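Local coordinates for protein CRISPR-associated endonuclease C2c1 (Alicyclobacillus acidoterrestris, PDB 5U31) that acts in bacterial CRISPR immunity as an RNA-guided endonuclease, recognising PAM-bearing target DNA with a guide RNA and, in its active form, cutting it through a RuvC-like domain, at residues 39-44 with 224-229; 106-111 with 228-233; 1006-1011 with 1040-1045. The protein carries 3 engineered substitutions. One frame throughout, in Å; residues are numbered along the deposited sequence.

Interaction 1. Residues 39-44 with 224-229; sequences EWLSLL and QAIERM. With SO4 (sulfate ion), chain F; nucleotides of chain C.
Leu-41 and Met-229, the latter present as selenomethionine, carry the tight part of this contact. Their side chains run past each other in opposite directions, each reaching for the other helix. The Leu-41 branch CD1 lies 3.8 Å from Met-229 CG and 4.0 Å from CD1 of Ile-226, and it also comes near the carbonyl O of Ala-225. A branched leucine suits this place because one methyl can touch Ala-225, Ile-226 and Met-229, which lie on one side of the facing helix, whereas the long, unbranched Met-229 can thread alongside it. With CG anti to the backbone N (chi1 -150°) and a bend at chi2, Met-229 brings its CE to 3.6 Å from the CA of Ser-42. The small serine leaves that methyl close to the backbone, and its own hydroxyl turns back to Glu-39 O, with OG and O 2.6 Å apart. The contact is apolar and small; the axes of the two short segments pass 10.4 Å apart at 49°.

Away from this tight part the segments no longer touch: Trp-40 donates NE1 to O4 of a sulfate, probably from the crystallisation liquor, and Glu-227, salt-bridged to Arg-394, packs against the sugar of DT19 of chain C. The segments belong to helices 17-45 and 216-257 of REC1; helix 66-83 lies against Trp-40 and Leu-43, while helix 93-107 packs on Leu-41 and Met-229.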
loop_
_atom_site.group_PDB
_atom_site.type_symbol
_atom_site.label_atom_id
_atom_site.label_comp_id
_atom_site.label_asym_id
_atom_site.label_seq_id
_atom_site.Cartn_x
_atom_site.Cartn_y
_atom_site.Cartn_z
ATOM N N GLU A 39 6.553 30.939 7.634
ATOM C CA GLU A 39 5.518 31.925 7.921
ATOM C C GLU A 39 5.675 33.171 7.056
ATOM O O GLU A 39 4.672 33.754 6.630
ATOM C CB GLU A 39 5.547 32.275 9.407
ATOM C CG GLU A 39 4.465 33.216 9.875
ATOM C CD GLU A 39 4.522 33.430 11.369
ATOM O OE1 GLU A 39 4.694 32.435 12.102
ATOM O OE2 GLU A 39 4.418 34.594 11.809
ATOM N N TRP A 40 6.915 33.575 6.758
ATOM C CA TRP A 40 7.133 34.701 5.851
ATOM C C TRP A 40 6.598 34.394 4.462
ATOM O O TRP A 40 5.905 35.215 3.852
ATOM C CB TRP A 40 8.621 35.043 5.776
ATOM C CG TRP A 40 8.950 36.330 6.441
ATOM C CD1 TRP A 40 9.582 36.496 7.633
ATOM C CD2 TRP A 40 8.641 37.643 5.964
ATOM N NE1 TRP A 40 9.694 37.830 7.927
ATOM C CE2 TRP A 40 9.123 38.556 6.916
ATOM C CE3 TRP A 40 8.004 38.134 4.822
ATOM C CZ2 TRP A 40 8.989 39.930 6.762
ATOM C CZ3 TRP A 40 7.874 39.495 4.671
ATOM C CH2 TRP A 40 8.361 40.378 5.636
ATOM N N LEU A 41 6.927 33.209 3.941
ATOM C CA LEU A 41 6.450 32.815 2.622
ATOM C C LEU A 41 4.927 32.837 2.551
ATOM O O LEU A 41 4.354 33.261 1.540
ATOM C CB LEU A 41 6.984 31.429 2.269
ATOM C CG LEU A 41 8.487 31.336 2.012
ATOM C CD1 LEU A 41 8.907 29.883 1.842
ATOM C CD2 LEU A 41 8.856 32.154 0.786
ATOM N N SER A 42 4.254 32.397 3.619
ATOM C CA SER A 42 2.794 32.355 3.602
ATOM C C SER A 42 2.188 33.751 3.539
ATOM O O SER A 42 1.104 33.925 2.975
ATOM C CB SER A 42 2.270 31.606 4.826
ATOM O OG SER A 42 2.662 32.245 6.028
ATOM N N LEU A 43 2.862 34.753 4.108
ATOM C CA LEU A 43 2.352 36.115 4.009
ATOM C C LEU A 43 2.565 36.684 2.612
ATOM O O LEU A 43 1.683 37.363 2.074
ATOM C CB LEU A 43 3.005 37.005 5.064
ATOM C CG LEU A 43 2.773 36.559 6.509
ATOM C CD1 LEU A 43 3.538 37.446 7.460
ATOM C CD2 LEU A 43 1.299 36.572 6.840
ATOM N N LEU A 44 3.730 36.429 2.007
ATOM C CA LEU A 44 3.940 36.873 0.632
ATOM C C LEU A 44 2.891 36.288 -0.304
ATOM O O LEU A 44 2.480 36.942 -1.268
ATOM C CB LEU A 44 5.339 36.490 0.155
ATOM C CG LEU A 44 6.508 36.997 0.995
ATOM C CD1 LEU A 44 7.820 36.434 0.477
ATOM C CD2 LEU A 44 6.529 38.521 1.012
ATOM N N GLN A 224 14.822 24.364 3.620
ATOM C CA GLN A 224 13.763 23.485 4.094
ATOM C C GLN A 224 12.416 24.190 4.154
ATOM O O GLN A 224 11.378 23.519 4.170
ATOM C CB GLN A 224 14.134 22.905 5.458
ATOM C CG GLN A 224 15.257 21.880 5.375
ATOM C CD GLN A 224 15.438 21.083 6.649
ATOM O OE1 GLN A 224 14.601 20.251 7.000
ATOM N NE2 GLN A 224 16.542 21.325 7.346
ATOM N N ALA A 225 12.413 25.523 4.174
ATOM C CA ALA A 225 11.168 26.274 4.093
ATOM C C ALA A 225 10.669 26.355 2.659
ATOM O O ALA A 225 9.463 26.254 2.407
ATOM C CB ALA A 225 11.365 27.673 4.673
ATOM N N ILE A 226 11.587 26.546 1.712
ATOM C CA ILE A 226 11.233 26.518 0.299
ATOM C C ILE A 226 10.668 25.155 -0.080
ATOM O O ILE A 226 9.654 25.058 -0.784
ATOM C CB ILE A 226 12.461 26.884 -0.554
ATOM C CG1 ILE A 226 12.957 28.291 -0.214
ATOM C CG2 ILE A 226 12.131 26.797 -2.019
ATOM C CD1 ILE A 226 12.034 29.399 -0.668
ATOM N N GLU A 227 11.306 24.081 0.394
ATOM C CA GLU A 227 10.882 22.729 0.043
ATOM C C GLU A 227 9.428 22.483 0.420
ATOM O O GLU A 227 8.601 22.127 -0.429
ATOM C CB GLU A 227 11.779 21.709 0.732
ATOM C CG GLU A 227 13.205 21.763 0.302
ATOM C CD GLU A 227 14.071 20.934 1.205
ATOM O OE1 GLU A 227 15.313 21.056 1.136
ATOM O OE2 GLU A 227 13.496 20.153 1.988
ATOM N N ARG A 228 9.099 22.656 1.700
ATOM C CA ARG A 228 7.744 22.369 2.149
ATOM C C ARG A 228 6.741 23.299 1.494
ATOM O O ARG A 228 5.576 22.927 1.305
ATOM C CB ARG A 228 7.669 22.469 3.671
ATOM C CG ARG A 228 7.826 23.867 4.202
ATOM C CD ARG A 228 7.949 23.875 5.708
ATOM N NE ARG A 228 6.779 23.310 6.371
ATOM C CZ ARG A 228 6.805 22.231 7.145
ATOM N NH1 ARG A 228 7.948 21.595 7.366
ATOM N NH2 ARG A 228 5.690 21.791 7.708
HETATM N N MSE A 229 7.175 24.496 1.118
HETATM C CA MSE A 229 6.296 25.479 0.514
HETATM C C MSE A 229 6.029 25.151 -0.949
HETATM O O MSE A 229 4.993 25.513 -1.508
HETATM C CB MSE A 229 6.910 26.866 0.638
HETATM C CG MSE A 229 5.884 27.959 0.722
HETATM SE SE MSE A 229 4.692 27.659 2.223
HETATM C CE MSE A 229 3.568 29.228 1.975
HETATM S S SO4 F . 10.019 40.339 10.962
HETATM O O1 SO4 F . 8.812 39.518 10.897
HETATM O O2 SO4 F . 9.624 41.745 10.936
HETATM O O3 SO4 F . 10.741 40.038 12.196
HETATM O O4 SO4 F . 10.887 40.071 9.819
ATOM P P DT C 19 13.295 19.611 -4.593
ATOM O OP1 DT C 19 13.983 20.866 -4.946
ATOM O OP2 DT C 19 13.035 18.624 -5.667
ATOM O "O5'" DT C 19 14.021 18.789 -3.413
ATOM C "C5'" DT C 19 14.469 19.462 -2.259
ATOM C "C4'" DT C 19 14.646 18.523 -1.067
ATOM O "O4'" DT C 19 13.592 17.543 -1.004
ATOM C "C3'" DT C 19 15.894 17.675 -1.054
ATOM O "O3'" DT C 19 17.028 18.465 -0.723
ATOM C "C2'" DT C 19 15.544 16.701 0.066
ATOM C "C1'" DT C 19 14.037 16.486 -0.159
ATOM N N1 DT C 19 13.733 15.185 -0.807
ATOM C C2 DT C 19 13.722 14.041 -0.044
ATOM O O2 DT C 19 13.932 14.035 1.158
ATOM N N3 DT C 19 13.444 12.896 -0.740
ATOM C C4 DT C 19 13.188 12.782 -2.090
ATOM O O4 DT C 19 12.952 11.706 -2.621
ATOM C C5 DT C 19 13.222 14.016 -2.833
ATOM C C7 DT C 19 12.961 14.017 -4.307
ATOM C C6 DT C 19 13.496 15.145 -2.165
#

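Interaction 2. Residues 106-111 with 228-233; sequences LLVPQA and RMMSWE. With nucleotides of chain C.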
loop_
_atom_site.group_PDB
_atom_site.type_symbol
_atom_site.label_atom_id
_atom_site.label_comp_id
_atom_site.label_asym_id
_atom_site.label_seq_id
_atom_site.Cartn_x
_atom_site.Cartn_y
_atom_site.Cartn_z
ATOM N N LEU A 106 8.465 33.841 -7.449
ATOM C CA LEU A 106 9.842 33.486 -7.776
ATOM C C LEU A 106 10.414 32.486 -6.780
ATOM O O LEU A 106 11.217 31.626 -7.159
ATOM C CB LEU A 106 10.730 34.734 -7.813
ATOM C CG LEU A 106 10.451 35.806 -8.868
ATOM C CD1 LEU A 106 11.423 36.953 -8.720
ATOM C CD2 LEU A 106 10.533 35.224 -10.254
ATOM N N LEU A 107 10.013 32.588 -5.513
ATOM C CA LEU A 107 10.503 31.676 -4.488
ATOM C C LEU A 107 9.812 30.320 -4.548
ATOM O O LEU A 107 10.428 29.301 -4.218
ATOM C CB LEU A 107 10.317 32.303 -3.103
ATOM C CG LEU A 107 11.089 33.601 -2.846
ATOM C CD1 LEU A 107 10.617 34.297 -1.582
ATOM C CD2 LEU A 107 12.574 33.322 -2.757
ATOM N N VAL A 108 8.545 30.281 -4.946
ATOM C CA VAL A 108 7.794 29.031 -5.027
ATOM C C VAL A 108 7.092 28.996 -6.378
ATOM O O VAL A 108 5.882 29.252 -6.452
ATOM C CB VAL A 108 6.788 28.896 -3.871
ATOM C CG1 VAL A 108 6.076 27.550 -3.934
ATOM C CG2 VAL A 108 7.488 29.047 -2.533
ATOM N N PRO A 109 7.808 28.704 -7.467
ATOM C CA PRO A 109 7.175 28.755 -8.793
ATOM C C PRO A 109 5.992 27.820 -8.938
ATOM O O PRO A 109 5.187 28.003 -9.861
ATOM C CB PRO A 109 8.319 28.371 -9.740
ATOM C CG PRO A 109 9.554 28.758 -8.998
ATOM C CD PRO A 109 9.254 28.453 -7.560
ATOM N N GLN A 110 5.852 26.834 -8.047
ATOM C CA GLN A 110 4.693 25.949 -8.065
ATOM C C GLN A 110 3.387 26.684 -7.799
ATOM O O GLN A 110 2.319 26.145 -8.103
ATOM C CB GLN A 110 4.864 24.836 -7.030
ATOM C CG GLN A 110 5.908 23.801 -7.388
ATOM C CD GLN A 110 7.325 24.282 -7.155
ATOM O OE1 GLN A 110 7.568 25.470 -6.955
ATOM N NE2 GLN A 110 8.269 23.356 -7.177
ATOM N N ALA A 111 3.446 27.889 -7.229
ATOM C CA ALA A 111 2.221 28.625 -6.941
ATOM C C ALA A 111 1.480 28.996 -8.220
ATOM O O ALA A 111 0.243 29.008 -8.244
ATOM C CB ALA A 111 2.536 29.872 -6.116
ATOM N N ARG A 228 9.099 22.656 1.700
ATOM C CA ARG A 228 7.744 22.369 2.149
ATOM C C ARG A 228 6.741 23.299 1.494
ATOM O O ARG A 228 5.576 22.927 1.305
ATOM C CB ARG A 228 7.669 22.469 3.671
ATOM C CG ARG A 228 7.826 23.867 4.202
ATOM C CD ARG A 228 7.949 23.875 5.708
ATOM N NE ARG A 228 6.779 23.310 6.371
ATOM C CZ ARG A 228 6.805 22.231 7.145
ATOM N NH1 ARG A 228 7.948 21.595 7.366
ATOM N NH2 ARG A 228 5.690 21.791 7.708
HETATM N N MSE A 229 7.175 24.496 1.118
HETATM C CA MSE A 229 6.296 25.479 0.514
HETATM C C MSE A 229 6.029 25.151 -0.949
HETATM O O MSE A 229 4.993 25.513 -1.508
HETATM C CB MSE A 229 6.910 26.866 0.638
HETATM C CG MSE A 229 5.884 27.959 0.722
HETATM SE SE MSE A 229 4.692 27.659 2.223
HETATM C CE MSE A 229 3.568 29.228 1.975
HETATM N N MSE A 230 6.972 24.456 -1.569
HETATM C CA MSE A 230 6.805 24.044 -2.950
HETATM C C MSE A 230 5.865 22.853 -3.082
HETATM O O MSE A 230 4.939 22.889 -3.887
HETATM C CB MSE A 230 8.158 23.718 -3.567
HETATM C CG MSE A 230 8.962 24.948 -3.912
HETATM SE SE MSE A 230 10.701 24.497 -4.630
HETATM C CE MSE A 230 11.145 26.181 -5.507
ATOM N N SER A 231 6.094 21.796 -2.297
ATOM C CA SER A 231 5.238 20.621 -2.422
ATOM C C SER A 231 3.809 20.937 -2.016
ATOM O O SER A 231 2.862 20.396 -2.593
ATOM C CB SER A 231 5.782 19.459 -1.590
ATOM O OG SER A 231 5.455 19.600 -0.218
ATOM N N TRP A 232 3.631 21.823 -1.040
ATOM C CA TRP A 232 2.282 22.172 -0.623
ATOM C C TRP A 232 1.554 22.937 -1.719
ATOM O O TRP A 232 0.400 22.627 -2.037
ATOM C CB TRP A 232 2.348 22.969 0.671
ATOM C CG TRP A 232 1.088 23.601 1.086
ATOM C CD1 TRP A 232 -0.002 22.990 1.634
ATOM C CD2 TRP A 232 0.785 24.993 1.031
ATOM N NE1 TRP A 232 -0.976 23.922 1.909
ATOM C CE2 TRP A 232 -0.513 25.161 1.550
ATOM C CE3 TRP A 232 1.487 26.116 0.584
ATOM C CZ2 TRP A 232 -1.123 26.406 1.638
ATOM C CZ3 TRP A 232 0.879 27.348 0.670
ATOM C CH2 TRP A 232 -0.413 27.485 1.189
ATOM N N GLU A 233 2.219 23.923 -2.326
ATOM C CA GLU A 233 1.614 24.623 -3.455
ATOM C C GLU A 233 1.318 23.667 -4.600
ATOM O O GLU A 233 0.315 23.824 -5.305
ATOM C CB GLU A 233 2.526 25.754 -3.932
ATOM C CG GLU A 233 2.420 27.028 -3.124
ATOM C CD GLU A 233 1.213 27.865 -3.496
ATOM O OE1 GLU A 233 0.324 27.360 -4.213
ATOM O OE2 GLU A 233 1.154 29.038 -3.075
ATOM P P DC C 18 7.054 19.265 -6.823
ATOM O OP1 DC C 18 6.422 20.329 -7.626
ATOM O OP2 DC C 18 7.734 18.138 -7.501
ATOM O "O5'" DC C 18 8.117 19.972 -5.872
ATOM C "C5'" DC C 18 9.271 19.272 -5.476
ATOM C "C4'" DC C 18 9.580 19.538 -4.024
ATOM O "O4'" DC C 18 8.700 18.746 -3.189
ATOM C "C3'" DC C 18 10.961 19.110 -3.589
ATOM O "O3'" DC C 18 11.908 20.076 -3.942
ATOM C "C2'" DC C 18 10.769 19.018 -2.088
ATOM C "C1'" DC C 18 9.408 18.335 -2.028
ATOM N N1 DC C 18 9.507 16.848 -2.017
ATOM C C2 DC C 18 9.681 16.192 -0.800
ATOM O O2 DC C 18 9.740 16.864 0.239
ATOM N N3 DC C 18 9.774 14.840 -0.789
ATOM C C4 DC C 18 9.707 14.156 -1.928
ATOM N N4 DC C 18 9.807 12.827 -1.864
ATOM C C5 DC C 18 9.535 14.805 -3.185
ATOM C C6 DC C 18 9.441 16.139 -3.185
ATOM P P DT C 17 2.623 14.817 -7.954
ATOM O OP1 DT C 17 1.578 15.637 -8.611
ATOM O OP2 DT C 17 3.546 13.975 -8.750
ATOM O "O5'" DT C 17 3.561 15.763 -7.069
ATOM C "C5'" DT C 17 3.000 16.584 -6.061
ATOM C "C4'" DT C 17 4.100 17.230 -5.237
ATOM O "O4'" DT C 17 4.350 16.436 -4.046
ATOM C "C3'" DT C 17 5.450 17.363 -5.955
ATOM O "O3'" DT C 17 5.960 18.681 -5.796
ATOM C "C2'" DT C 17 6.333 16.332 -5.250
ATOM C "C1'" DT C 17 5.739 16.335 -3.854
ATOM N N1 DT C 17 6.026 15.097 -3.069
ATOM C C2 DT C 17 6.082 15.179 -1.700
ATOM O O2 DT C 17 5.903 16.217 -1.088
ATOM N N3 DT C 17 6.351 13.997 -1.065
ATOM C C4 DT C 17 6.568 12.766 -1.652
ATOM O O4 DT C 17 6.803 11.758 -0.995
ATOM C C5 DT C 17 6.498 12.750 -3.095
ATOM C C7 DT C 17 6.714 11.470 -3.842
ATOM C C6 DT C 17 6.233 13.902 -3.727
#
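Leu-107, the last residue of its helix, meets Met-230 through its backbone, the selenomethionine CE coming to 3.5 Å from the Leu-107 carbonyl O. Val-108 then leaves helical geometry and turns its side chain onto helix 216-257. Its two methyls divide the work: CG1 rests 3.3 Å from the carbonyl O of Met-229 and also meets Met-230 and Glu-233, while CG2 touches Met-229 CG at 3.8 Å, the two side chains crossing at about a right angle. A compact beta-branched residue offers two methyls, enough to touch Met-229, Met-230 and Glu-233 at once. Pro-109 follows, and its CD packs 3.6 Å from CE of Met-230; the rigid ring, which lacks an amide hydrogen, suits a chain that has just left a helix.

Gln-110 folds over Met-230 instead of extending outward, because its chain bends at chi2 (77°). It crosses the selenomethionine at a slant, with OE1 3.4 Å from Met-230 CG, and its CG comes 3.5 Å from phosphate oxygen OP1 of DC18 of chain C. Ala-111, small enough for close approach, sets CB 3.4 Å from OE2 of Glu-233. That oxygen has its polar partners elsewhere, a salt bridge to Arg-45 and a hydrogen bond with Tyr-104. This is helix-end packing within the helical REC1 domain: the turn leaving helix 93-107 seats on helix 216-257, whose Ser-231 lies against nucleotides DT17 and DC18 of chain C.

Interaction 3. Residues 1006-1011 with 1040-1045; sequences EVDGEL and YERERG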
loop_
_atom_site.group_PDB
_atom_site.type_symbol
_atom_site.label_atom_id
_atom_site.label_comp_id
_atom_site.label_asym_id
_atom_site.label_seq_id
_atom_site.Cartn_x
_atom_site.Cartn_y
_atom_site.Cartn_z
ATOM N N GLU A 1006 -27.006 -4.918 -35.574
ATOM C CA GLU A 1006 -27.209 -5.339 -36.953
ATOM C C GLU A 1006 -25.972 -5.006 -37.772
ATOM O O GLU A 1006 -25.398 -3.922 -37.633
ATOM C CB GLU A 1006 -28.430 -4.651 -37.567
ATOM C CG GLU A 1006 -29.734 -4.890 -36.833
ATOM C CD GLU A 1006 -30.855 -4.015 -37.360
ATOM O OE1 GLU A 1006 -31.795 -3.724 -36.592
ATOM O OE2 GLU A 1006 -30.789 -3.611 -38.541
ATOM N N VAL A 1007 -25.561 -5.942 -38.624
ATOM C CA VAL A 1007 -24.409 -5.719 -39.489
ATOM C C VAL A 1007 -24.790 -6.054 -40.925
ATOM O O VAL A 1007 -24.868 -5.166 -41.783
ATOM C CB VAL A 1007 -23.190 -6.539 -39.027
ATOM C CG1 VAL A 1007 -22.086 -6.476 -40.064
ATOM C CG2 VAL A 1007 -22.679 -6.019 -37.695
ATOM N N ASP A 1008 -25.038 -7.330 -41.193
ATOM C CA ASP A 1008 -25.421 -7.798 -42.518
ATOM C C ASP A 1008 -26.829 -8.375 -42.503
ATOM O O ASP A 1008 -27.111 -9.398 -43.129
ATOM C CB ASP A 1008 -24.418 -8.824 -43.040
ATOM C CG ASP A 1008 -23.258 -8.179 -43.775
ATOM O OD1 ASP A 1008 -23.088 -8.457 -44.982
ATOM O OD2 ASP A 1008 -22.535 -7.372 -43.153
ATOM N N GLY A 1009 -27.733 -7.714 -41.780
ATOM C CA GLY A 1009 -29.112 -8.127 -41.702
ATOM C C GLY A 1009 -29.442 -9.051 -40.549
ATOM O O GLY A 1009 -30.624 -9.211 -40.223
ATOM N N GLU A 1010 -28.440 -9.660 -39.921
ATOM C CA GLU A 1010 -28.658 -10.581 -38.819
ATOM C C GLU A 1010 -28.147 -9.987 -37.513
ATOM O O GLU A 1010 -27.288 -9.098 -37.494
ATOM C CB GLU A 1010 -27.980 -11.932 -39.083
ATOM C CG GLU A 1010 -26.462 -11.886 -39.157
ATOM C CD GLU A 1010 -25.848 -13.274 -39.231
ATOM O OE1 GLU A 1010 -25.061 -13.536 -40.167
ATOM O OE2 GLU A 1010 -26.161 -14.106 -38.353
ATOM N N LEU A 1011 -28.706 -10.485 -36.412
ATOM C CA LEU A 1011 -28.277 -10.084 -35.079
ATOM C C LEU A 1011 -26.978 -10.799 -34.738
ATOM O O LEU A 1011 -26.917 -12.033 -34.747
ATOM C CB LEU A 1011 -29.356 -10.398 -34.045
ATOM C CG LEU A 1011 -30.401 -9.306 -33.809
ATOM C CD1 LEU A 1011 -31.417 -9.746 -32.760
ATOM C CD2 LEU A 1011 -29.727 -7.997 -33.405
ATOM N N TYR A 1040 -19.364 -17.858 -33.486
ATOM C CA TYR A 1040 -18.419 -18.029 -34.582
ATOM C C TYR A 1040 -18.201 -16.692 -35.282
ATOM O O TYR A 1040 -19.101 -15.852 -35.336
ATOM C CB TYR A 1040 -18.919 -19.067 -35.597
ATOM C CG TYR A 1040 -19.418 -20.344 -34.969
ATOM C CD1 TYR A 1040 -18.550 -21.389 -34.701
ATOM C CD2 TYR A 1040 -20.756 -20.504 -34.642
ATOM C CE1 TYR A 1040 -18.998 -22.557 -34.124
ATOM C CE2 TYR A 1040 -21.214 -21.669 -34.065
ATOM C CZ TYR A 1040 -20.330 -22.693 -33.808
ATOM O OH TYR A 1040 -20.776 -23.864 -33.234
ATOM N N GLU A 1041 -17.004 -16.513 -35.840
ATOM C CA GLU A 1041 -16.614 -15.226 -36.405
ATOM C C GLU A 1041 -17.110 -15.066 -37.838
ATOM O O GLU A 1041 -17.181 -16.028 -38.607
ATOM C CB GLU A 1041 -15.092 -15.063 -36.385
ATOM C CG GLU A 1041 -14.440 -15.276 -35.030
ATOM C CD GLU A 1041 -12.924 -15.327 -35.114
ATOM O OE1 GLU A 1041 -12.404 -15.753 -36.169
ATOM O OE2 GLU A 1041 -12.252 -14.933 -34.134
ATOM N N ARG A 1042 -17.447 -13.828 -38.188
ATOM C CA ARG A 1042 -17.732 -13.411 -39.557
ATOM C C ARG A 1042 -16.695 -12.371 -39.981
ATOM O O ARG A 1042 -15.691 -12.152 -39.298
ATOM C CB ARG A 1042 -19.159 -12.872 -39.684
ATOM C CG ARG A 1042 -20.202 -13.945 -39.902
ATOM C CD ARG A 1042 -21.291 -13.499 -40.873
ATOM N NE ARG A 1042 -22.287 -12.612 -40.272
ATOM C CZ ARG A 1042 -22.269 -11.286 -40.366
ATOM N NH1 ARG A 1042 -23.224 -10.566 -39.791
ATOM N NH2 ARG A 1042 -21.299 -10.676 -41.034
ATOM N N GLU A 1043 -16.945 -11.716 -41.117
ATOM C CA GLU A 1043 -15.973 -10.800 -41.712
ATOM C C GLU A 1043 -16.669 -9.580 -42.321
ATOM O O GLU A 1043 -16.537 -9.279 -43.504
ATOM C CB GLU A 1043 -15.136 -11.515 -42.771
ATOM C CG GLU A 1043 -14.207 -12.580 -42.224
ATOM C CD GLU A 1043 -13.604 -13.437 -43.315
ATOM O OE1 GLU A 1043 -13.957 -13.235 -44.496
ATOM O OE2 GLU A 1043 -12.778 -14.316 -42.991
ATOM N N ARG A 1044 -17.417 -8.843 -41.502
ATOM C CA ARG A 1044 -18.080 -7.637 -41.994
ATOM C C ARG A 1044 -17.970 -6.426 -41.077
ATOM O O ARG A 1044 -18.246 -5.314 -41.539
ATOM C CB ARG A 1044 -19.563 -7.914 -42.271
ATOM C CG ARG A 1044 -19.807 -8.929 -43.376
ATOM C CD ARG A 1044 -19.291 -8.435 -44.718
ATOM N NE ARG A 1044 -18.757 -9.534 -45.518
ATOM C CZ ARG A 1044 -19.479 -10.271 -46.355
ATOM N NH1 ARG A 1044 -18.905 -11.253 -47.038
ATOM N NH2 ARG A 1044 -20.773 -10.024 -46.515
ATOM N N GLY A 1045 -17.583 -6.578 -39.813
ATOM C CA GLY A 1045 -17.424 -5.440 -38.921
ATOM C C GLY A 1045 -18.714 -4.711 -38.587
ATOM O O GLY A 1045 -18.787 -3.970 -37.604
#
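Glu-1010 OE1 accepts the NE hydrogen of Arg-1042 at 2.9 Å, the shortest polar bond here and part of a salt bridge. The two side chains come from opposite directions, and their flat groups are turned only 25° apart. Even so, the meeting is not flush: NE stands above the carboxylate plane, and the N-H...O angle is 135°, so the bond is bent. Glu-1010 reaches out with an extended chain beyond CG, whereas Arg-1042 bends at chi2 and chi3 (-78°), which swings its guanidinium across to the 1006-1011 turn.

A second salt bridge joins Asp-1008 OD1 to Arg-1044 NH2 at 3.2 Å. Here the nitrogen meets the oxygen from above the carboxylate, while the oxygen lies at the edge of the guanidinium. The bent Arg-1044 chain brings its NH2 back to the short Asp-1008 side chain, with CB and CG beside the carboxylate. Asp-1008 OD2 also lies 4.1 Å from Arg-1042 NH2, opposite charges near each other but beyond a salt bridge. To one side of the charged pairs lies Val-1007, whose CG1 packs 3.6 Å from Arg-1044 CB and whose CB meets Arg-1042 NH1; its other neighbours include Val-1012 and Ile-1014.

The 1006-1011 segment forms the tight connection of a beta hairpin between strands 999-1006 and 1011-1015, and the two charged pairs join it to the chain leaving strand 1038-1041, at the surface of the antiparallel Nuc-II sheet.

In the fold
Interactions 1 and 2 are neighbours in the buried helical body of REC1, with centres 8 Å apart. They share Arg-228 and Met-229 and both build on helix 216-257; Leu-41 CD2 and Leu-107 CD1 meet directly, 3.6 Å apart, and tie the two into one apolar cluster. Interaction 3 lies in Nuc-II, its centre about 65 Å from that of interaction 1 and about 58 Å from that of interaction 2. The chemistry changes with the place: interaction 1 joins two helices and interaction 2 a helix and the turn after another, mostly through leucine, valine and selenomethionine, with Gln-110 and Glu-233 added in the second, while the exposed turns of interaction 3 are joined chiefly by salt bridges.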